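Local coordinates for putative potassium transport protein (Staphylococcus aureus 08BA02176, PDB 4XTT) that binds cyclic di-AMP in its RCK C domain and probably regulates potassium uptake as the cytoplasmic subunit of a Ktr transporter, at residues 69-74 / 79-84. Numbering follows the deposited sequence.
Sequences LIMIGH and NRFEKN
An oblique sulfur-aromatic approach joins strand 68-72 to helix 75-83: Met-71 SD lies 3.9 Å from Phe-81 CE2 and equally near CD2, and the two residues supply about two thirds of the buried surface. In this Met-aromatic contact the sulfur comes to the CD2-CE2 side, 4.9 Å from the ring centroid and 66° off the ring normal. Phe-81 reaches it because its CG is anti to the backbone N (chi1 175°), which swings the ring off the helix toward the strand. The methionine chain runs extended through chi2 and then bends at chi3 (-52°), turning CE away from the ring; the methyl ends 4.3 Å from Glu-82 OE2, a looser approach to a partly exposed carboxylate. The pair illustrates how a helix packs on one face of an antiparallel sheet in the TrkA-C fold: strand 68-72 runs between 15-21 and 43-49, and after a corner at Gly-73 the chain enters helix 75-83, with His-74 as its N-cap. Phe-81 is further enclosed by Leu-20, Ile-36 and Ile-42, and Tyr-40 meets its ring edge-to-face. At the C-terminal end of the helix, Asn-84 ND2 donates to Arg-80 O at 2.6 Å, with the acceptor oxygen close to the plane of the Asn-84 amide. Ile-42, which touches both Met-71 and Phe-81, also lines the cyclic di-AMP pocket; from the Met-71 side chain to the ligand is about 7 Å, beyond direct contact.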
loop_
_atom_site.group_PDB
_atom_site.type_symbol
_atom_site.label_atom_id
_atom_site.label_comp_id
_atom_site.label_asym_id
_atom_site.label_seq_id
_atom_site.Cartn_x
_atom_site.Cartn_y
_atom_site.Cartn_z
ATOM N N LEU A 69 -10.093 -6.419 2.077
ATOM C CA LEU A 69 -8.758 -5.838 2.119
ATOM C C LEU A 69 -8.070 -6.085 0.786
ATOM O O LEU A 69 -8.001 -7.218 0.313
ATOM C CB LEU A 69 -7.915 -6.417 3.265
ATOM C CG LEU A 69 -8.535 -6.450 4.665
ATOM C CD1 LEU A 69 -7.496 -6.831 5.695
ATOM C CD2 LEU A 69 -9.170 -5.118 5.026
ATOM N N ILE A 70 -7.566 -5.019 0.176
ATOM C CA ILE A 70 -6.823 -5.165 -1.062
ATOM C C ILE A 70 -5.329 -5.147 -0.728
ATOM O O ILE A 70 -4.766 -4.114 -0.350
ATOM C CB ILE A 70 -7.182 -4.058 -2.065
ATOM C CG1 ILE A 70 -8.700 -3.959 -2.206
ATOM C CG2 ILE A 70 -6.535 -4.328 -3.405
ATOM C CD1 ILE A 70 -9.162 -2.913 -3.193
ATOM N N MET A 71 -4.686 -6.299 -0.879
ATOM C CA MET A 71 -3.333 -6.458 -0.372
ATOM C C MET A 71 -2.335 -6.662 -1.491
ATOM O O MET A 71 -2.643 -7.265 -2.522
ATOM C CB MET A 71 -3.261 -7.639 0.585
ATOM C CG MET A 71 -4.298 -7.625 1.673
ATOM S SD MET A 71 -4.196 -9.123 2.662
ATOM C CE MET A 71 -4.254 -10.349 1.361
ATOM N N ILE A 72 -1.121 -6.188 -1.260
ATOM C CA ILE A 72 -0.047 -6.367 -2.214
ATOM C C ILE A 72 1.221 -6.755 -1.459
ATOM O O ILE A 72 1.545 -6.169 -0.425
ATOM C CB ILE A 72 0.130 -5.086 -3.059
ATOM C CG1 ILE A 72 1.121 -5.301 -4.193
ATOM C CG2 ILE A 72 0.544 -3.903 -2.194
ATOM C CD1 ILE A 72 1.151 -4.129 -5.143
ATOM N N GLY A 73 1.919 -7.769 -1.964
ATOM C CA GLY A 73 3.110 -8.287 -1.313
ATOM C C GLY A 73 3.601 -9.582 -1.941
ATOM O O GLY A 73 3.076 -10.038 -2.962
ATOM N N HIS A 74 4.628 -10.168 -1.337
ATOM C CA HIS A 74 5.185 -11.430 -1.805
ATOM C C HIS A 74 4.193 -12.561 -1.563
ATOM O O HIS A 74 3.492 -12.561 -0.551
ATOM C CB HIS A 74 6.515 -11.707 -1.097
ATOM C CG HIS A 74 7.328 -12.792 -1.727
ATOM N ND1 HIS A 74 7.086 -14.133 -1.499
ATOM C CD2 HIS A 74 8.389 -12.742 -2.565
ATOM C CE1 HIS A 74 7.958 -14.855 -2.174
ATOM N NE2 HIS A 74 8.761 -14.038 -2.832
ATOM N N ASN A 79 0.320 -15.590 1.518
ATOM C CA ASN A 79 -0.161 -16.932 1.837
ATOM C C ASN A 79 -0.090 -17.241 3.334
ATOM O O ASN A 79 -0.945 -17.932 3.881
ATOM C CB ASN A 79 0.627 -17.962 1.039
ATOM C CG ASN A 79 0.181 -19.378 1.315
ATOM O OD1 ASN A 79 -0.664 -19.918 0.604
ATOM N ND2 ASN A 79 0.775 -20.006 2.328
ATOM N N ARG A 80 0.926 -16.715 3.999
ATOM C CA ARG A 80 1.084 -16.925 5.429
ATOM C C ARG A 80 0.034 -16.172 6.235
ATOM O O ARG A 80 -0.507 -16.699 7.206
ATOM C CB ARG A 80 2.487 -16.516 5.856
ATOM C CG ARG A 80 2.955 -17.085 7.180
ATOM C CD ARG A 80 3.811 -16.037 7.826
ATOM N NE ARG A 80 4.758 -15.543 6.829
ATOM C CZ ARG A 80 5.464 -14.419 6.933
ATOM N NH1 ARG A 80 5.319 -13.626 7.992
ATOM N NH2 ARG A 80 6.290 -14.074 5.953
ATOM N N PHE A 81 -0.262 -14.944 5.827
ATOM C CA PHE A 81 -1.280 -14.156 6.507
ATOM C C PHE A 81 -2.659 -14.783 6.345
ATOM O O PHE A 81 -3.443 -14.825 7.293
ATOM C CB PHE A 81 -1.292 -12.728 5.973
ATOM C CG PHE A 81 -2.395 -11.877 6.536
ATOM C CD1 PHE A 81 -2.415 -11.541 7.883
ATOM C CD2 PHE A 81 -3.401 -11.395 5.716
ATOM C CE1 PHE A 81 -3.428 -10.751 8.407
ATOM C CE2 PHE A 81 -4.413 -10.600 6.228
ATOM C CZ PHE A 81 -4.422 -10.275 7.581
ATOM N N GLU A 82 -2.932 -15.296 5.148
ATOM C CA GLU A 82 -4.221 -15.906 4.848
ATOM C C GLU A 82 -4.465 -17.175 5.648
ATOM O O GLU A 82 -5.593 -17.454 6.045
ATOM C CB GLU A 82 -4.329 -16.226 3.358
ATOM C CG GLU A 82 -4.459 -15.017 2.472
ATOM C CD GLU A 82 -4.523 -15.385 1.007
ATOM O OE1 GLU A 82 -4.648 -16.591 0.710
ATOM O OE2 GLU A 82 -4.443 -14.475 0.154
ATOM N N LYS A 83 -3.401 -17.917 5.923
ATOM C CA LYS A 83 -3.537 -19.200 6.590
ATOM C C LYS A 83 -3.711 -19.019 8.087
ATOM O O LYS A 83 -4.254 -19.891 8.763
ATOM C CB LYS A 83 -2.330 -20.088 6.272
ATOM C CG LYS A 83 -2.615 -21.092 5.161
ATOM C CD LYS A 83 -2.974 -20.380 3.857
ATOM C CE LYS A 83 -3.166 -21.356 2.707
ATOM N NZ LYS A 83 -3.414 -20.627 1.429
ATOM N N ASN A 84 -3.281 -17.872 8.598
ATOM C CA ASN A 84 -3.456 -17.569 10.013
ATOM C C ASN A 84 -4.840 -16.993 10.289
ATOM O O ASN A 84 -5.103 -16.482 11.373
ATOM C CB ASN A 84 -2.378 -16.603 10.494
ATOM C CG ASN A 84 -1.044 -17.292 10.728
ATOM O OD1 ASN A 84 -0.660 -17.560 11.864
ATOM N ND2 ASN A 84 -0.334 -17.585 9.647
#